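Side-chain contacts in 3-oxo-tetronate kinase (Cupriavidus necator, PDB 5DMH), which phosphorylates the four-carbon sugar acid 3-oxo-tetronate at its 4-hydroxyl with ATP, giving 3-oxo-tetronate 4-phosphate and ADP: residues T45-T50 against Q111-Y116; A82-T87 against S396-Q401; C117-S122 against S435-G440. All blocks are in the same frame, centred on the assembly; numbering follows the deposited sequence.

Contact 1 of 3, residues T45-T50 against Q111-Y116; sequences TDLANT and QFVFKY
K115 NZ, whose side chain reaches over to D46, is gripped by two oxygens, the carbonyl O of Y116 and a water. The bond from K115 NZ to Y116 O measures 2.8 Å, and its donor stands above the carbonyl plane, 64° out of it. The water accepts a second N-H of K115 at 2.8 Å and donates in turn to D46 OD2 at 2.7 Å. Lysine and aspartate therefore meet through solvent, for D46 OD2 and K115 NZ remain 4.3 Å apart, too far for a direct salt bridge. The two side chains cross at about a right angle, bringing D46 OD2 against the last methylene of the lysine, while D46 OD1 is held separately by S256.

All this lies on the buried flank of an alpha/beta layer in the sugar-binding domain. Helix 41-53 packs over strand 111-115 and its parallel neighbour 34-38, with the two segments' axes 10.4 Å apart and their directions 137° from each other. L47 fills the apolar part of the interface. Its CG is anti to the backbone N (chi1 175°), which sends CD2 down between two strand residues, 3.9 Å from K115 CB and 4.3 Å from V113 CG1. L47 and the lysine run alongside in opposite senses, and C36 of strand 34-38 is touched by both L47 and V113.

Contact 2 of 3, residues A82-T87 against S396-Q401; sequences ALKSRT and SGAVVQ
K84 lays its hydrocarbon chain against the middle of helix 393-403, and the quality of the packing changes along its length. The tight part is backbone. The CA atoms of K84 and G397 are 5.6 Å apart, a closeness made possible by the absence of a side chain on G397, which lets the lysine methylenes rest directly on the peptide linking G397 to A398. K84 CD lies 4.0 Å from G397 C, and K84 CE comes to 3.6 Å from A398 N, with A398 CB beside it. The lysine is fully extended through its first three torsions and bends only at the last (chi4 -66°), which turns the ammonium away from the line of the methylenes. There NZ forms salt bridges with E370 and E394, two residues inferred to bind ATP. Both also meet the bound nucleotide, E370 through its carboxylate and E394 through its backbone N-H. A lysine of the sugar-binding domain thus acts as a second-shell partner to nucleotide-binding residues of the other domain, and its charge probably offsets those of the two glutamates.

The looser side belongs to Q401, one helical turn further on and exposed to solvent. Its extended chain slants across the lysine and brings OE1 to 3.8 Å from K84 CD, a van der Waals contact with no hydrogen bond between the two residues.

In the fold, the loop between strand 78-82 and helix 90-106 here meets helix 393-403. That helix is backed by helix 362-382, where A398 touches E370 and A374, and it is bordered by helix 41-53, whose F41 touches V400 and Q401.

Contact 3 of 3, residues C117-S122 against S435-G440; sequences CSTFDS and SGNFGG. With ADP (adenosine-5'-diphosphate), chain C.
T119 and N437 approach from opposite directions across the cleft between the two domains of this four-carbon acid sugar kinase, each carried by a type I beta turn: C117 to F120 on the sugar-binding side, S435 to F438 on the nucleotide-binding side.

The threonine can be traced outward. Its bond to CB is directed at the facing turn. The methyl CG2 lies 3.5 Å from the water that joins the two loops and 4.2 Å from N437 ND2. The other branch, OG1, sits between the backbone N and the carbonyl carbon (chi1 41°) and does the polar work. T119 OG1 donates to the syn lone pair of D121 OD1 at 2.7 Å and accepts from the water at 2.9 Å. N437 ND2, too far from the hydroxyl at 3.9 Å for a direct bond, donates to the same water at 3.0 Å. A single direction of donation consequently runs from amide to water to hydroxyl to carboxylate, fixing the rotation of the threonine hydroxyl.

Next to this relay, S118 OG meets the ring of F438 at its edge, near the ring plane, 4.0 Å from F438 CZ; the serine oxygen finds its polar partner in R155, a residue that the side chains of T119, N437 and F438 also touch. On the nucleotide side the turn offers its backbone to the ligand: G436 N donates to ADP O1B, a terminal oxygen of the beta-phosphate, over 2.8 Å with an N-H...O angle of 137°.

The three contacts surround the middle of the molecule, their centres 14 to 15 Å apart. Contact 1 lies wholly within the sugar-binding domain, whereas contacts 2 and 3 each join that domain to the nucleotide-binding one. Along the chain, contact 2 begins between the two segments of contact 1 and closes between those of contact 3, while 117-122 follows directly on 111-116. They also touch: R86 of contact 2 packs on C117 and D121, and F438 of contact 3 on D46. Strand 111-115 runs on into loop 117-122, so the buried packing of contact 1 leads directly to the domain cleft, where contacts 2 and 3 join the two domains beside the bound ADP.

Contact 1 of 3, residues T45-T50 against Q111-Y116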
loop_
_atom_site.group_PDB
_atom_site.type_symbol
_atom_site.label_atom_id
_atom_site.label_comp_id
_atom_site.label_asym_id
_atom_site.label_seq_id
_atom_site.Cartn_x
_atom_site.Cartn_y
_atom_site.Cartn_z
ATOM N N THR A 45 -0.840 -1.227 5.362
ATOM C CA THR A 45 -1.752 -2.145 6.049
ATOM C C THR A 45 -1.740 -3.545 5.412
ATOM O O THR A 45 -1.852 -4.544 6.123
ATOM C CB THR A 45 -3.233 -1.624 6.159
ATOM O OG1 THR A 45 -3.921 -1.792 4.918
ATOM C CG2 THR A 45 -3.314 -0.173 6.641
ATOM N N ASP A 46 -1.615 -3.593 4.094
ATOM C CA ASP A 46 -1.527 -4.832 3.305
ATOM C C ASP A 46 -0.330 -5.638 3.782
ATOM O O ASP A 46 -0.467 -6.771 4.221
ATOM C CB ASP A 46 -1.412 -4.444 1.823
ATOM C CG ASP A 46 -1.227 -5.622 0.875
ATOM O OD1 ASP A 46 -1.376 -6.801 1.273
ATOM O OD2 ASP A 46 -0.937 -5.345 -0.318
ATOM N N LEU A 47 0.852 -5.034 3.734
ATOM C CA LEU A 47 2.054 -5.668 4.285
ATOM C C LEU A 47 1.921 -6.094 5.755
ATOM O O LEU A 47 2.226 -7.232 6.101
ATOM C CB LEU A 47 3.236 -4.724 4.119
ATOM C CG LEU A 47 4.545 -5.200 4.758
ATOM C CD1 LEU A 47 4.959 -6.547 4.190
ATOM C CD2 LEU A 47 5.607 -4.168 4.549
ATOM N N ALA A 48 1.464 -5.200 6.632
ATOM C CA ALA A 48 1.332 -5.546 8.022
ATOM C C ALA A 48 0.365 -6.728 8.185
ATOM O O ALA A 48 0.595 -7.603 8.994
ATOM C CB ALA A 48 0.892 -4.350 8.863
ATOM N N ASN A 49 -0.701 -6.752 7.405
ATOM C CA ASN A 49 -1.634 -7.881 7.454
ATOM C C ASN A 49 -0.927 -9.214 7.175
ATOM O O ASN A 49 -1.111 -10.195 7.894
ATOM C CB ASN A 49 -2.756 -7.645 6.437
ATOM C CG ASN A 49 -3.778 -8.783 6.390
ATOM O OD1 ASN A 49 -4.445 -9.102 7.379
ATOM N ND2 ASN A 49 -3.886 -9.404 5.225
ATOM N N THR A 50 -0.144 -9.242 6.104
ATOM C CA THR A 50 0.617 -10.426 5.747
ATOM C C THR A 50 1.602 -10.826 6.827
ATOM O O THR A 50 1.719 -12.013 7.152
ATOM C CB THR A 50 1.332 -10.244 4.386
ATOM O OG1 THR A 50 0.337 -10.353 3.357
ATOM C CG2 THR A 50 2.383 -11.336 4.191
ATOM N N GLN A 111 16.661 -6.512 9.169
ATOM C CA GLN A 111 16.374 -6.649 7.746
ATOM C C GLN A 111 15.267 -5.668 7.422
ATOM O O GLN A 111 14.470 -5.318 8.289
ATOM C CB GLN A 111 15.926 -8.057 7.418
ATOM C CG GLN A 111 15.670 -8.316 5.965
ATOM C CD GLN A 111 15.332 -9.782 5.701
ATOM O OE1 GLN A 111 14.429 -10.339 6.328
ATOM N NE2 GLN A 111 16.075 -10.413 4.788
ATOM N N PHE A 112 15.241 -5.214 6.179
ATOM C CA PHE A 112 14.340 -4.145 5.778
ATOM C C PHE A 112 13.578 -4.527 4.541
ATOM O O PHE A 112 14.078 -5.290 3.686
ATOM C CB PHE A 112 15.140 -2.868 5.569
ATOM C CG PHE A 112 15.943 -2.501 6.770
ATOM C CD1 PHE A 112 17.213 -3.029 6.956
ATOM C CD2 PHE A 112 15.399 -1.698 7.762
ATOM C CE1 PHE A 112 17.944 -2.716 8.088
ATOM C CE2 PHE A 112 16.124 -1.383 8.914
ATOM C CZ PHE A 112 17.382 -1.891 9.085
ATOM N N VAL A 113 12.336 -4.068 4.491
ATOM C CA VAL A 113 11.487 -4.239 3.316
ATOM C C VAL A 113 11.037 -2.883 2.798
ATOM O O VAL A 113 10.598 -2.037 3.586
ATOM C CB VAL A 113 10.244 -5.081 3.622
ATOM C CG1 VAL A 113 9.254 -5.050 2.422
ATOM C CG2 VAL A 113 10.645 -6.504 3.959
ATOM N N PHE A 114 11.221 -2.665 1.497
ATOM C CA PHE A 114 10.636 -1.530 0.782
ATOM C C PHE A 114 9.417 -2.031 0.062
ATOM O O PHE A 114 9.474 -2.887 -0.837
ATOM C CB PHE A 114 11.642 -0.859 -0.151
ATOM C CG PHE A 114 11.079 0.178 -1.076
ATOM C CD1 PHE A 114 10.127 1.095 -0.673
ATOM C CD2 PHE A 114 11.571 0.270 -2.375
ATOM C CE1 PHE A 114 9.674 2.075 -1.551
ATOM C CE2 PHE A 114 11.121 1.237 -3.255
ATOM C CZ PHE A 114 10.150 2.132 -2.848
ATOM N N LYS A 115 8.286 -1.487 0.478
ATOM C CA LYS A 115 6.990 -1.939 0.007
ATOM C C LYS A 115 6.340 -0.909 -0.923
ATOM O O LYS A 115 6.135 0.252 -0.576
ATOM C CB LYS A 115 6.087 -2.215 1.212
ATOM C CG LYS A 115 4.571 -2.232 0.964
ATOM C CD LYS A 115 4.128 -3.502 0.231
ATOM C CE LYS A 115 2.627 -3.526 -0.073
ATOM N NZ LYS A 115 2.230 -2.482 -1.061
ATOM N N TYR A 116 6.037 -1.360 -2.122
ATOM C CA TYR A 116 5.359 -0.569 -3.124
ATOM C C TYR A 116 4.194 -1.401 -3.719
ATOM O O TYR A 116 3.889 -2.512 -3.273
ATOM C CB TYR A 116 6.345 -0.070 -4.184
ATOM C CG TYR A 116 7.289 -1.126 -4.697
ATOM C CD1 TYR A 116 6.832 -2.157 -5.468
ATOM C CD2 TYR A 116 8.625 -1.119 -4.330
ATOM C CE1 TYR A 116 7.677 -3.143 -5.906
ATOM C CE2 TYR A 116 9.474 -2.079 -4.750
ATOM C CZ TYR A 116 9.010 -3.100 -5.538
ATOM O OH TYR A 116 9.883 -4.066 -5.944
HETATM O O HOH W 1 -0.478 -2.980 -1.436
#

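Contact 2 of 3, residues A82-T87 against S396-Q401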
loop_
_atom_site.group_PDB
_atom_site.type_symbol
_atom_site.label_atom_id
_atom_site.label_comp_id
_atom_site.label_asym_id
_atom_site.label_seq_id
_atom_site.Cartn_x
_atom_site.Cartn_y
_atom_site.Cartn_z
ATOM N N ALA A 82 4.424 3.892 7.310
ATOM C CA ALA A 82 3.618 4.369 6.216
ATOM C C ALA A 82 4.037 5.771 5.748
ATOM O O ALA A 82 4.036 6.734 6.529
ATOM C CB ALA A 82 2.162 4.383 6.651
ATOM N N LEU A 83 4.433 5.868 4.493
ATOM C CA LEU A 83 4.725 7.138 3.836
ATOM C C LEU A 83 3.698 7.418 2.732
ATOM O O LEU A 83 3.105 6.482 2.195
ATOM C CB LEU A 83 6.113 7.123 3.196
ATOM C CG LEU A 83 7.301 6.795 4.091
ATOM C CD1 LEU A 83 8.616 6.836 3.304
ATOM C CD2 LEU A 83 7.344 7.727 5.319
ATOM N N LYS A 84 3.530 8.695 2.359
ATOM C CA LYS A 84 2.708 9.068 1.213
ATOM C C LYS A 84 3.668 9.504 0.116
ATOM O O LYS A 84 3.747 10.678 -0.247
ATOM C CB LYS A 84 1.719 10.201 1.590
ATOM C CG LYS A 84 0.629 10.453 0.561
ATOM C CD LYS A 84 -0.271 11.658 0.925
ATOM C CE LYS A 84 -1.422 11.815 -0.024
ATOM N NZ LYS A 84 -1.029 12.178 -1.416
ATOM N N SER A 85 4.458 8.553 -0.393
ATOM C CA SER A 85 5.656 8.895 -1.162
ATOM C C SER A 85 5.652 8.284 -2.561
ATOM O O SER A 85 6.652 8.343 -3.284
ATOM C CB SER A 85 6.884 8.373 -0.437
ATOM O OG SER A 85 6.738 6.974 -0.217
ATOM N N ARG A 86 4.547 7.658 -2.938
ATOM C CA ARG A 86 4.468 7.006 -4.230
ATOM C C ARG A 86 4.571 7.943 -5.441
ATOM O O ARG A 86 5.077 7.546 -6.480
ATOM C CB ARG A 86 3.166 6.194 -4.303
ATOM C CG ARG A 86 2.904 5.520 -5.653
ATOM C CD ARG A 86 1.591 4.735 -5.557
ATOM N NE ARG A 86 1.865 3.604 -4.689
ATOM C CZ ARG A 86 0.992 2.683 -4.311
ATOM N NH1 ARG A 86 -0.290 2.757 -4.677
ATOM N NH2 ARG A 86 1.416 1.701 -3.529
ATOM N N THR A 87 4.065 9.170 -5.334
ATOM C CA THR A 87 4.024 10.046 -6.490
ATOM C C THR A 87 4.629 11.435 -6.259
ATOM O O THR A 87 4.538 12.290 -7.139
ATOM C CB THR A 87 2.579 10.244 -7.001
ATOM O OG1 THR A 87 1.795 10.865 -5.973
ATOM C CG2 THR A 87 1.959 8.922 -7.378
ATOM N N SER A 396 -6.029 7.447 0.992
ATOM C CA SER A 396 -5.855 7.041 2.396
ATOM C C SER A 396 -4.761 7.838 3.091
ATOM O O SER A 396 -4.888 8.193 4.276
ATOM C CB SER A 396 -5.537 5.558 2.485
ATOM O OG SER A 396 -6.624 4.775 2.069
ATOM N N GLY A 397 -3.682 8.125 2.361
ATOM C CA GLY A 397 -2.609 8.956 2.889
ATOM C C GLY A 397 -3.139 10.318 3.302
ATOM O O GLY A 397 -2.857 10.797 4.425
ATOM N N ALA A 398 -3.913 10.950 2.410
ATOM C CA ALA A 398 -4.488 12.266 2.702
ATOM C C ALA A 398 -5.436 12.210 3.893
ATOM O O ALA A 398 -5.324 13.003 4.835
ATOM C CB ALA A 398 -5.187 12.843 1.495
ATOM N N VAL A 399 -6.360 11.260 3.861
ATOM C CA VAL A 399 -7.347 11.150 4.901
ATOM C C VAL A 399 -6.748 10.868 6.279
ATOM O O VAL A 399 -7.089 11.525 7.250
ATOM C CB VAL A 399 -8.371 10.071 4.562
ATOM C CG1 VAL A 399 -9.164 9.684 5.799
ATOM C CG2 VAL A 399 -9.233 10.549 3.438
ATOM N N VAL A 400 -5.833 9.903 6.354
ATOM C CA VAL A 400 -5.291 9.494 7.621
ATOM C C VAL A 400 -4.398 10.582 8.206
ATOM O O VAL A 400 -4.382 10.813 9.428
ATOM C CB VAL A 400 -4.556 8.150 7.468
ATOM C CG1 VAL A 400 -3.816 7.769 8.735
ATOM C CG2 VAL A 400 -5.556 7.071 7.097
ATOM N N GLN A 401 -3.682 11.295 7.345
ATOM C CA GLN A 401 -2.909 12.428 7.832
ATOM C C GLN A 401 -3.849 13.525 8.369
ATOM O O GLN A 401 -3.541 14.146 9.399
ATOM C CB GLN A 401 -1.966 12.949 6.744
ATOM C CG GLN A 401 -0.725 12.037 6.548
ATOM C CD GLN A 401 0.213 12.487 5.410
ATOM O OE1 GLN A 401 -0.215 13.086 4.429
ATOM N NE2 GLN A 401 1.497 12.205 5.561
#

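Contact 3 of 3, residues C117-S122 against S435-G440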
loop_
_atom_site.group_PDB
_atom_site.type_symbol
_atom_site.label_atom_id
_atom_site.label_comp_id
_atom_site.label_asym_id
_atom_site.label_seq_id
_atom_site.Cartn_x
_atom_site.Cartn_y
_atom_site.Cartn_z
ATOM N N CYS A 117 3.531 -0.861 -4.710
ATOM C CA CYS A 117 2.305 -1.486 -5.172
ATOM C C CYS A 117 2.586 -2.761 -5.975
ATOM O O CYS A 117 3.580 -2.854 -6.692
ATOM C CB CYS A 117 1.551 -0.513 -6.037
ATOM S SG CYS A 117 -0.205 -0.822 -6.160
ATOM N N SER A 118 1.680 -3.720 -5.855
ATOM C CA SER A 118 1.761 -4.945 -6.636
ATOM C C SER A 118 1.572 -4.701 -8.128
ATOM O O SER A 118 1.849 -5.590 -8.934
ATOM C CB SER A 118 0.803 -6.017 -6.095
ATOM O OG SER A 118 -0.541 -5.592 -6.089
ATOM N N THR A 119 1.123 -3.502 -8.504
ATOM C CA THR A 119 1.061 -3.138 -9.913
ATOM C C THR A 119 2.190 -2.186 -10.342
ATOM O O THR A 119 2.176 -1.633 -11.439
ATOM C CB THR A 119 -0.347 -2.614 -10.343
ATOM O OG1 THR A 119 -0.896 -1.757 -9.331
ATOM C CG2 THR A 119 -1.311 -3.757 -10.570
ATOM N N PHE A 120 3.162 -2.011 -9.452
ATOM C CA PHE A 120 4.451 -1.377 -9.722
ATOM C C PHE A 120 4.300 0.106 -9.979
ATOM O O PHE A 120 5.123 0.685 -10.646
ATOM C CB PHE A 120 5.181 -2.049 -10.880
ATOM C CG PHE A 120 6.686 -2.137 -10.699
ATOM C CD1 PHE A 120 7.241 -2.851 -9.639
ATOM C CD2 PHE A 120 7.541 -1.535 -11.604
ATOM C CE1 PHE A 120 8.643 -2.956 -9.487
ATOM C CE2 PHE A 120 8.918 -1.632 -11.449
ATOM C CZ PHE A 120 9.460 -2.351 -10.387
ATOM N N ASP A 121 3.257 0.691 -9.390
ATOM C CA ASP A 121 2.843 2.062 -9.622
ATOM C C ASP A 121 4.012 3.043 -9.501
ATOM O O ASP A 121 4.609 3.199 -8.442
ATOM C CB ASP A 121 1.718 2.466 -8.658
ATOM C CG ASP A 121 0.481 1.617 -8.799
ATOM O OD1 ASP A 121 0.621 0.425 -9.168
ATOM O OD2 ASP A 121 -0.649 2.128 -8.551
ATOM N N SER A 122 4.351 3.664 -10.630
ATOM C CA SER A 122 5.509 4.544 -10.730
ATOM C C SER A 122 5.466 5.210 -12.101
ATOM O O SER A 122 4.596 4.884 -12.953
ATOM C CB SER A 122 6.812 3.754 -10.584
ATOM O OG SER A 122 6.918 2.719 -11.556
ATOM N N SER A 435 -6.545 -0.415 -0.843
ATOM C CA SER A 435 -5.900 -0.179 -2.125
ATOM C C SER A 435 -6.928 -0.215 -3.245
ATOM O O SER A 435 -7.844 -1.042 -3.251
ATOM C CB SER A 435 -4.818 -1.223 -2.366
ATOM O OG SER A 435 -3.970 -0.800 -3.420
ATOM N N GLY A 436 -6.783 0.689 -4.202
ATOM C CA GLY A 436 -7.797 0.883 -5.208
ATOM C C GLY A 436 -8.257 -0.371 -5.930
ATOM O O GLY A 436 -9.454 -0.547 -6.190
ATOM N N ASN A 437 -7.321 -1.251 -6.261
ATOM C CA ASN A 437 -7.659 -2.444 -7.003
ATOM C C ASN A 437 -8.225 -3.603 -6.153
ATOM O O ASN A 437 -8.599 -4.652 -6.704
ATOM C CB ASN A 437 -6.417 -2.937 -7.770
ATOM C CG ASN A 437 -6.032 -2.027 -8.915
ATOM O OD1 ASN A 437 -6.878 -1.526 -9.650
ATOM N ND2 ASN A 437 -4.744 -1.834 -9.088
ATOM N N PHE A 438 -8.276 -3.447 -4.836
ATOM C CA PHE A 438 -8.614 -4.574 -3.973
ATOM C C PHE A 438 -10.074 -4.590 -3.541
ATOM O O PHE A 438 -10.795 -3.570 -3.660
ATOM C CB PHE A 438 -7.729 -4.593 -2.731
ATOM C CG PHE A 438 -6.278 -4.854 -3.011
ATOM C CD1 PHE A 438 -5.840 -5.243 -4.283
ATOM C CD2 PHE A 438 -5.338 -4.685 -1.997
ATOM C CE1 PHE A 438 -4.475 -5.471 -4.514
ATOM C CE2 PHE A 438 -3.989 -4.919 -2.232
ATOM C CZ PHE A 438 -3.564 -5.300 -3.484
ATOM N N GLY A 439 -10.492 -5.752 -3.038
ATOM C CA GLY A 439 -11.831 -5.954 -2.533
ATOM C C GLY A 439 -12.805 -6.389 -3.618
ATOM O O GLY A 439 -12.636 -6.063 -4.793
ATOM N N GLY A 440 -13.853 -7.076 -3.193
ATOM C CA GLY A 440 -14.932 -7.473 -4.073
ATOM C C GLY A 440 -15.963 -6.372 -4.221
ATOM O O GLY A 440 -15.824 -5.284 -3.621
HETATM P PB ADP C . -5.545 3.840 -6.210
HETATM O O1B ADP C . -5.417 3.082 -4.893
HETATM O O2B ADP C . -6.695 3.305 -7.046
HETATM O O3B ADP C . -4.232 3.973 -6.967
HETATM P PA ADP C . -5.325 6.592 -5.235
HETATM O O1A ADP C . -6.214 7.255 -4.258
HETATM O O2A ADP C . -3.930 6.197 -4.889
HETATM O O3A ADP C . -6.135 5.311 -5.829
HETATM O "O5'" ADP C . -5.129 7.503 -6.541
HETATM C "C5'" ADP C . -6.233 8.009 -7.277
HETATM C "C4'" ADP C . -5.922 9.440 -7.705
HETATM O "O4'" ADP C . -6.830 9.838 -8.719
HETATM C "C3'" ADP C . -6.086 10.423 -6.553
HETATM O "O3'" ADP C . -5.112 11.482 -6.632
HETATM C "C2'" ADP C . -7.467 10.951 -6.786
HETATM O "O2'" ADP C . -7.713 12.163 -6.105
HETATM C "C1'" ADP C . -7.481 11.029 -8.293
HETATM N N9 ADP C . -8.855 11.086 -8.780
HETATM C C8 ADP C . -9.915 10.373 -8.326
HETATM N N7 ADP C . -11.034 10.708 -8.984
HETATM C C5 ADP C . -10.677 11.662 -9.877
HETATM C C6 ADP C . -11.390 12.464 -10.870
HETATM N N6 ADP C . -12.711 12.243 -11.026
HETATM N N1 ADP C . -10.679 13.337 -11.610
HETATM C C2 ADP C . -9.351 13.511 -11.445
HETATM N N3 ADP C . -8.616 12.829 -10.536
HETATM C C4 ADP C . -9.241 11.916 -9.735
HETATM O O HOH W 2 -2.600 -3.001 -7.362
#